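Local atomic coordinates of mandelate racemase/muconate lactonizing enzyme (Jannaschia sp., PDB entry 4J3Z), a protein that probably acts as an isomerase-like member of the enolase superfamily, which as a rule removes a proton next to a substrate carboxylate with the help of a divalent metal. Residues 98-103 / 288-293; 67-72 / 104-109; 36-41 / 314-319. All coordinates share one frame; numbering follows the deposited sequence.

Overall arrangement
All three contacts are buried, but they differ in depth and chemistry. Contacts 1 and 3 join the N-terminal domain to the barrel domain: in each, a glutamate, E99 or E40, reaches into the backbone N-H groups at the start of a barrel helix. Contact 2 stays within the N-terminal domain and is purely apolar; its centre lies about 22 Å from the chain centre, against about 14 and 12 Å for contacts 1 and 3. Helix 89-109 serves both contact 1 and contact 2, and it also packs on strand 36-41 of contact 3, where D104 and K108 bond to the backbone of L38 and T36.

Contact 1 of 3, residues 98-103 / 288-293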
loop_
_atom_site.group_PDB
_atom_site.type_symbol
_atom_site.label_atom_id
_atom_site.label_comp_id
_atom_site.label_asym_id
_atom_site.label_seq_id
_atom_site.Cartn_x
_atom_site.Cartn_y
_atom_site.Cartn_z
ATOM N N LEU D 98 -6.440 18.693 36.158
ATOM C CA LEU D 98 -7.107 18.028 37.278
ATOM C C LEU D 98 -6.592 16.607 37.523
ATOM O O LEU D 98 -6.392 16.215 38.683
ATOM C CB LEU D 98 -8.620 18.035 37.067
ATOM C CG LEU D 98 -9.217 19.370 36.593
ATOM C CD1 LEU D 98 -10.658 19.167 36.141
ATOM C CD2 LEU D 98 -9.124 20.460 37.662
ATOM N N GLU D 99 -6.287 15.891 36.475
ATOM C CA GLU D 99 -5.734 14.569 36.553
ATOM C C GLU D 99 -4.366 14.543 37.193
ATOM O O GLU D 99 -4.090 13.703 38.001
ATOM C CB GLU D 99 -5.730 13.933 35.142
ATOM C CG GLU D 99 -5.291 12.503 35.032
ATOM C CD GLU D 99 -3.882 12.337 34.544
ATOM O OE1 GLU D 99 -3.015 13.135 34.836
ATOM O OE2 GLU D 99 -3.643 11.389 33.852
ATOM N N MET D 100 -3.524 15.482 36.818
ATOM C CA MET D 100 -2.246 15.689 37.525
ATOM C C MET D 100 -2.472 15.883 39.027
ATOM O O MET D 100 -1.731 15.337 39.854
ATOM C CB MET D 100 -1.495 16.908 36.998
ATOM C CG MET D 100 -1.092 16.905 35.528
ATOM S SD MET D 100 -0.255 18.467 35.250
ATOM C CE MET D 100 0.069 18.440 33.491
ATOM N N ALA D 101 -3.501 16.661 39.374
ATOM C CA ALA D 101 -3.839 16.940 40.778
ATOM C C ALA D 101 -4.205 15.668 41.534
ATOM O O ALA D 101 -3.882 15.533 42.715
ATOM C CB ALA D 101 -4.963 17.969 40.878
ATOM N N CYS D 102 -4.874 14.743 40.845
ATOM C CA CYS D 102 -5.180 13.418 41.386
ATOM C C CYS D 102 -3.909 12.643 41.730
ATOM O O CYS D 102 -3.719 12.270 42.889
ATOM C CB CYS D 102 -6.057 12.616 40.418
ATOM S SG CYS D 102 -7.748 13.244 40.270
ATOM N N TRP D 103 -3.035 12.431 40.741
ATOM C CA TRP D 103 -1.744 11.754 40.960
ATOM C C TRP D 103 -0.937 12.366 42.113
ATOM O O TRP D 103 -0.197 11.661 42.807
ATOM C CB TRP D 103 -0.904 11.758 39.682
ATOM C CG TRP D 103 -1.385 10.822 38.618
ATOM C CD1 TRP D 103 -1.953 11.158 37.416
ATOM C CD2 TRP D 103 -1.328 9.391 38.649
ATOM N NE1 TRP D 103 -2.257 10.018 36.698
ATOM C CE2 TRP D 103 -1.893 8.922 37.439
ATOM C CE3 TRP D 103 -0.872 8.457 39.590
ATOM C CZ2 TRP D 103 -2.001 7.564 37.147
ATOM C CZ3 TRP D 103 -0.986 7.100 39.294
ATOM C CH2 TRP D 103 -1.543 6.671 38.087
ATOM N N GLY D 288 -3.896 15.093 27.922
ATOM C CA GLY D 288 -4.819 14.259 28.684
ATOM C C GLY D 288 -4.284 13.853 30.037
ATOM O O GLY D 288 -4.926 13.074 30.747
ATOM N N GLY D 289 -3.102 14.368 30.386
ATOM C CA GLY D 289 -2.524 14.165 31.719
ATOM C C GLY D 289 -1.403 13.147 31.811
ATOM O O GLY D 289 -0.914 12.640 30.806
ATOM N N ILE D 290 -1.007 12.838 33.041
ATOM C CA ILE D 290 0.149 11.972 33.310
ATOM C C ILE D 290 -0.069 10.523 32.848
ATOM O O ILE D 290 0.845 9.904 32.299
ATOM C CB ILE D 290 0.509 12.006 34.808
ATOM C CG1 ILE D 290 0.673 13.457 35.274
ATOM C CG2 ILE D 290 1.759 11.184 35.089
ATOM C CD1 ILE D 290 0.783 13.628 36.772
ATOM N N TRP D 291 -1.278 10.001 33.053
ATOM C CA TRP D 291 -1.617 8.620 32.700
ATOM C C TRP D 291 -1.769 8.475 31.196
ATOM O O TRP D 291 -1.274 7.511 30.606
ATOM C CB TRP D 291 -2.888 8.169 33.432
ATOM C CG TRP D 291 -3.187 6.700 33.335
ATOM C CD1 TRP D 291 -4.172 6.115 32.590
ATOM C CD2 TRP D 291 -2.504 5.634 34.003
ATOM N NE1 TRP D 291 -4.144 4.747 32.750
ATOM C CE2 TRP D 291 -3.130 4.423 33.609
ATOM C CE3 TRP D 291 -1.426 5.580 34.897
ATOM C CZ2 TRP D 291 -2.717 3.172 34.085
ATOM C CZ3 TRP D 291 -1.013 4.342 35.370
ATOM C CH2 TRP D 291 -1.661 3.147 34.960
ATOM N N GLU D 292 -2.434 9.441 30.570
ATOM C CA GLU D 292 -2.469 9.500 29.114
ATOM C C GLU D 292 -1.035 9.582 28.578
ATOM O O GLU D 292 -0.667 8.845 27.667
ATOM C CB GLU D 292 -3.349 10.662 28.638
ATOM C CG GLU D 292 -3.917 10.513 27.223
ATOM C CD GLU D 292 -4.946 9.382 27.063
ATOM O OE1 GLU D 292 -5.316 8.718 28.069
ATOM O OE2 GLU D 292 -5.384 9.146 25.910
ATOM N N GLY D 293 -0.222 10.450 29.182
ATOM C CA GLY D 293 1.213 10.568 28.856
ATOM C C GLY D 293 1.917 9.228 28.821
ATOM O O GLY D 293 2.623 8.922 27.857
#
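E99, on helix 89-109 of the N-terminal domain, grips I290 and W291 in the first turn of barrel helix 290-302, a carboxylate at a helix N-terminus across the domain interface of an enolase-type fold. E99 OE1 takes the N-H of I290 (N to OE1 2.7 Å), on its syn side and 18° out of the carboxylate plane. E99 OE2 accepts from W291 N at 2.9 Å through its syn lone pair. CG lies anti to the backbone N (chi1 -175°) and the chain then bends at chi2, bringing both oxygens to the helix end. G289, at the N-cap, has no side chain to do this work; its positive phi suits glycine, and its CA fits 3.3 Å from E99 OE1. A weak bond from W103 NE1, one turn on in the same helix, gives OE2 a second donor.

Apolar packing flanks this buried carboxylate. The six-membered rings of W103 and W291 are roughly parallel (26°) but offset, with little overlap. W291 NE1 is hydrogen-bonded to E72 OE2. I290, branched and bulky, lies against both W103 and M100: its CG2 sits over one face of the W103 ring, and its CG1 meets M100 CG at 3.9 Å. Its far methyl, CD1, rests 3.7 Å from M100 CA.

Contact 2 of 3, residues 67-72 / 104-109; sequences DPANIE and DILGKA
L106 points from helix 89-109 at the turn leading into helix 71-80, and both its methyls press against the backbone where P68 passes into A69. CG sits anti to the carbonyl carbon (chi1 -60°), which carries the fork outward from the helix. One branch, CD2, lies 3.5 Å from A69 N and 3.6 Å from P68 CG, the proline ring and the leucine chain meeting at a slant. The other branch, CD1, reaches to within 3.8 Å of A69 CA and extends to I71 CD1 at 4.2 Å. I105, one residue before, adds a lighter touch of its CG2 on the proline ring.

The chain opposite is shaped to receive this fork. D67 to N70 form a type I beta turn, and proline suits its second position because the ring already fixes a phi near -60°. D67 OD1 accepts the N-H of A69 (N to OD1 3.1 Å) from above the carboxylate plane, an Asx turn that pins the peptide against which L106 leans. A69 also packs on A116 of the second subunit. The contact thus joins helix 89-109 to the turn before helix 71-80, within the alpha+beta N-terminal domain of the enolase superfamily.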
loop_
_atom_site.group_PDB
_atom_site.type_symbol
_atom_site.label_atom_id
_atom_site.label_comp_id
_atom_site.label_asym_id
_atom_site.label_seq_id
_atom_site.Cartn_x
_atom_site.Cartn_y
_atom_site.Cartn_z
ATOM N N ASP D 67 -13.165 8.670 44.017
ATOM C CA ASP D 67 -11.869 8.119 44.387
ATOM C C ASP D 67 -10.866 8.498 43.292
ATOM O O ASP D 67 -11.003 8.071 42.138
ATOM C CB ASP D 67 -11.990 6.599 44.536
ATOM C CG ASP D 67 -10.692 5.925 44.934
ATOM O OD1 ASP D 67 -9.618 6.565 44.913
ATOM O OD2 ASP D 67 -10.746 4.724 45.262
ATOM N N PRO D 68 -9.855 9.311 43.657
ATOM C CA PRO D 68 -8.893 9.905 42.717
ATOM C C PRO D 68 -8.042 8.875 41.964
ATOM O O PRO D 68 -7.446 9.207 40.929
ATOM C CB PRO D 68 -8.011 10.773 43.620
ATOM C CG PRO D 68 -8.136 10.159 44.976
ATOM C CD PRO D 68 -9.544 9.657 45.058
ATOM N N ALA D 69 -7.999 7.644 42.476
ATOM C CA ALA D 69 -7.319 6.538 41.795
ATOM C C ALA D 69 -8.140 5.952 40.633
ATOM O O ALA D 69 -7.654 5.084 39.913
ATOM C CB ALA D 69 -6.933 5.449 42.786
ATOM N N ASN D 70 -9.372 6.426 40.448
ATOM C CA ASN D 70 -10.171 6.035 39.278
ATOM C C ASN D 70 -9.815 6.892 38.066
ATOM O O ASN D 70 -10.674 7.595 37.507
ATOM C CB ASN D 70 -11.673 6.095 39.579
ATOM C CG ASN D 70 -12.128 5.003 40.542
ATOM O OD1 ASN D 70 -11.689 3.860 40.457
ATOM N ND2 ASN D 70 -13.004 5.360 41.474
ATOM N N ILE D 71 -8.538 6.836 37.674
ATOM C CA ILE D 71 -8.026 7.641 36.564
ATOM C C ILE D 71 -8.756 7.315 35.265
ATOM O O ILE D 71 -9.338 8.201 34.638
ATOM C CB ILE D 71 -6.486 7.504 36.348
ATOM C CG1 ILE D 71 -5.713 7.591 37.667
ATOM C CG2 ILE D 71 -5.987 8.557 35.350
ATOM C CD1 ILE D 71 -5.640 8.979 38.273
ATOM N N GLU D 72 -8.722 6.045 34.875
ATOM C CA GLU D 72 -9.378 5.583 33.640
ATOM C C GLU D 72 -10.831 6.041 33.574
ATOM O O GLU D 72 -11.259 6.577 32.550
ATOM C CB GLU D 72 -9.314 4.060 33.505
ATOM C CG GLU D 72 -7.919 3.469 33.471
ATOM C CD GLU D 72 -7.341 3.327 32.073
ATOM O OE1 GLU D 72 -8.073 3.541 31.077
ATOM O OE2 GLU D 72 -6.146 2.970 31.973
ATOM N N ASP D 104 -1.072 13.677 42.307
ATOM C CA ASP D 104 -0.457 14.366 43.455
ATOM C C ASP D 104 -1.099 13.919 44.774
ATOM O O ASP D 104 -0.395 13.639 45.743
ATOM C CB ASP D 104 -0.539 15.890 43.286
ATOM C CG ASP D 104 0.496 16.638 44.122
ATOM O OD1 ASP D 104 1.590 16.076 44.385
ATOM O OD2 ASP D 104 0.215 17.795 44.521
ATOM N N ILE D 105 -2.431 13.826 44.799
ATOM C CA ILE D 105 -3.155 13.327 45.986
ATOM C C ILE D 105 -2.891 11.840 46.232
ATOM O O ILE D 105 -2.831 11.406 47.377
ATOM C CB ILE D 105 -4.682 13.561 45.887
ATOM C CG1 ILE D 105 -5.011 15.053 45.967
ATOM C CG2 ILE D 105 -5.426 12.777 46.966
ATOM C CD1 ILE D 105 -6.389 15.403 45.458
ATOM N N LEU D 106 -2.738 11.065 45.161
ATOM C CA LEU D 106 -2.433 9.638 45.288
ATOM C C LEU D 106 -1.034 9.430 45.879
ATOM O O LEU D 106 -0.831 8.562 46.733
ATOM C CB LEU D 106 -2.561 8.924 43.938
ATOM C CG LEU D 106 -3.910 8.937 43.202
ATOM C CD1 LEU D 106 -3.854 8.035 41.973
ATOM C CD2 LEU D 106 -5.057 8.537 44.120
ATOM N N GLY D 107 -0.076 10.232 45.418
ATOM C CA GLY D 107 1.283 10.217 45.960
ATOM C C GLY D 107 1.371 10.603 47.433
ATOM O O GLY D 107 2.193 10.064 48.168
ATOM N N LYS D 108 0.515 11.525 47.873
ATOM C CA LYS D 108 0.458 11.905 49.290
ATOM C C LYS D 108 -0.268 10.876 50.172
ATOM O O LYS D 108 0.140 10.638 51.323
ATOM C CB LYS D 108 -0.171 13.287 49.460
ATOM C CG LYS D 108 0.722 14.435 49.018
ATOM C CD LYS D 108 -0.015 15.758 49.117
ATOM C CE LYS D 108 0.822 16.889 48.539
ATOM N NZ LYS D 108 0.160 18.210 48.689
ATOM N N ALA D 109 -1.339 10.277 49.642
ATOM C CA ALA D 109 -2.054 9.213 50.353
ATOM C C ALA D 109 -1.187 7.962 50.565
ATOM O O ALA D 109 -1.212 7.355 51.641
ATOM C CB ALA D 109 -3.341 8.842 49.624
#

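Contact 3 of 3, residues 36-41 / 314-319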
loop_
_atom_site.group_PDB
_atom_site.type_symbol
_atom_site.label_atom_id
_atom_site.label_comp_id
_atom_site.label_asym_id
_atom_site.label_seq_id
_atom_site.Cartn_x
_atom_site.Cartn_y
_atom_site.Cartn_z
ATOM N N THR D 36 -4.397 17.711 49.400
ATOM C CA THR D 36 -4.427 18.635 48.270
ATOM C C THR D 36 -3.441 18.211 47.183
ATOM O O THR D 36 -2.313 17.786 47.471
ATOM C CB THR D 36 -4.066 20.078 48.689
ATOM O OG1 THR D 36 -2.722 20.108 49.186
ATOM C CG2 THR D 36 -5.011 20.610 49.777
ATOM N N GLY D 37 -3.867 18.346 45.933
ATOM C CA GLY D 37 -3.015 18.062 44.803
ATOM C C GLY D 37 -2.934 19.250 43.874
ATOM O O GLY D 37 -3.912 19.989 43.724
ATOM N N LEU D 38 -1.763 19.434 43.258
ATOM C CA LEU D 38 -1.573 20.476 42.252
ATOM C C LEU D 38 -1.607 19.909 40.839
ATOM O O LEU D 38 -1.133 18.798 40.598
ATOM C CB LEU D 38 -0.260 21.236 42.478
ATOM C CG LEU D 38 -0.217 22.372 43.509
ATOM C CD1 LEU D 38 1.175 22.979 43.517
ATOM C CD2 LEU D 38 -1.256 23.449 43.225
ATOM N N GLY D 39 -2.180 20.677 39.916
ATOM C CA GLY D 39 -2.247 20.311 38.503
ATOM C C GLY D 39 -2.205 21.551 37.624
ATOM O O GLY D 39 -2.552 22.645 38.072
ATOM N N GLU D 40 -1.780 21.379 36.375
ATOM C CA GLU D 40 -1.658 22.494 35.452
ATOM C C GLU D 40 -2.331 22.215 34.103
ATOM O O GLU D 40 -2.128 21.157 33.494
ATOM C CB GLU D 40 -0.185 22.892 35.280
ATOM C CG GLU D 40 0.047 24.005 34.280
ATOM C CD GLU D 40 1.310 24.816 34.536
ATOM O OE1 GLU D 40 2.163 24.416 35.361
ATOM O OE2 GLU D 40 1.438 25.875 33.892
ATOM N N VAL D 41 -3.122 23.190 33.657
ATOM C CA VAL D 41 -3.868 23.129 32.413
ATOM C C VAL D 41 -3.090 23.842 31.308
ATOM O O VAL D 41 -2.557 24.951 31.504
ATOM C CB VAL D 41 -5.258 23.792 32.571
ATOM C CG1 VAL D 41 -6.042 23.780 31.265
ATOM C CG2 VAL D 41 -6.053 23.136 33.696
ATOM N N GLY D 314 4.197 26.302 33.391
ATOM C CA GLY D 314 4.737 26.451 34.744
ATOM C C GLY D 314 5.424 25.258 35.387
ATOM O O GLY D 314 5.654 24.233 34.743
ATOM N N PRO D 315 5.747 25.383 36.686
ATOM C CA PRO D 315 6.516 24.366 37.390
ATOM C C PRO D 315 5.697 23.126 37.799
ATOM O O PRO D 315 6.278 22.118 38.225
ATOM C CB PRO D 315 7.018 25.115 38.620
ATOM C CG PRO D 315 5.985 26.148 38.889
ATOM C CD PRO D 315 5.386 26.516 37.563
ATOM N N VAL D 316 4.373 23.193 37.665
ATOM C CA VAL D 316 3.541 22.025 37.936
ATOM C C VAL D 316 3.572 21.042 36.763
ATOM O O VAL D 316 3.909 19.867 36.956
ATOM C CB VAL D 316 2.101 22.381 38.374
ATOM C CG1 VAL D 316 1.310 21.114 38.646
ATOM C CG2 VAL D 316 2.121 23.236 39.637
ATOM N N GLU D 317 3.252 21.510 35.556
ATOM C CA GLU D 317 3.412 20.683 34.350
ATOM C C GLU D 317 4.857 20.181 34.186
ATOM O O GLU D 317 5.075 19.073 33.680
ATOM C CB GLU D 317 2.964 21.433 33.090
ATOM C CG GLU D 317 2.925 20.588 31.818
ATOM C CD GLU D 317 2.560 21.393 30.578
ATOM O OE1 GLU D 317 3.376 22.234 30.151
ATOM O OE2 GLU D 317 1.456 21.182 30.015
ATOM N N TRP D 318 5.827 21.002 34.600
ATOM C CA TRP D 318 7.245 20.624 34.610
ATOM C C TRP D 318 7.493 19.420 35.504
ATOM O O TRP D 318 8.074 18.427 35.060
ATOM C CB TRP D 318 8.124 21.806 35.039
ATOM C CG TRP D 318 9.515 21.440 35.568
ATOM C CD1 TRP D 318 9.982 21.623 36.840
ATOM C CD2 TRP D 318 10.592 20.840 34.831
ATOM N NE1 TRP D 318 11.277 21.175 36.942
ATOM C CE2 TRP D 318 11.678 20.694 35.723
ATOM C CE3 TRP D 318 10.742 20.408 33.508
ATOM C CZ2 TRP D 318 12.897 20.142 35.335
ATOM C CZ3 TRP D 318 11.959 19.860 33.121
ATOM C CH2 TRP D 318 13.019 19.730 34.033
ATOM N N ALA D 319 7.047 19.509 36.758
ATOM C CA ALA D 319 7.111 18.381 37.689
ATOM C C ALA D 319 6.508 17.136 37.053
ATOM O O ALA D 319 7.205 16.141 36.884
ATOM C CB ALA D 319 6.409 18.717 38.992
#
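E40, at the barrel-facing end of strand 36-41, carries the tight part of this contact, because its carboxylate enters the first turn of helix 315-327. E40 OE2 takes the N-H of G314, the N-cap residue (N to OE2 2.8 Å), on its syn side and 31° out of the carboxylate plane. E40 OE1 accepts from E317 N at 3.1 Å along an almost straight line (178°), met from above that plane. An almost fully extended chain carries the carboxylate from the strand to the helix start. Glycine at 314 gives the oxygens close access, its CA lying 3.3 Å from E40 OE1. Close apolar packing adjoins this grip: V316 CG1 lies 3.6 Å from G39 CA.

The fit is looser at the other methyl of V316, where CG2 meets L38 CD1 at 4.0 Å, the two chains crossing at about a right angle. Beyond L38 the strand runs clear of the helix toward T36, which is partly exposed. Strand and helix axes stand at 102°, a nearly perpendicular crossing that limits the contact to a short length, and the CA atoms of E40 and E317, 5.5 Å apart, mark its place.

E317 OE2 is hydrogen-bonded to G285 N, and E317 OE1 is 5.6 Å from E40 OE2. These like charges lie near each other, but each is relieved by N-H donors, and the positive pole of the helix start would probably favour a negative charge on E40. The two bonds from G314 and E317 to E40 tie strand 36-41 to helix 315-327.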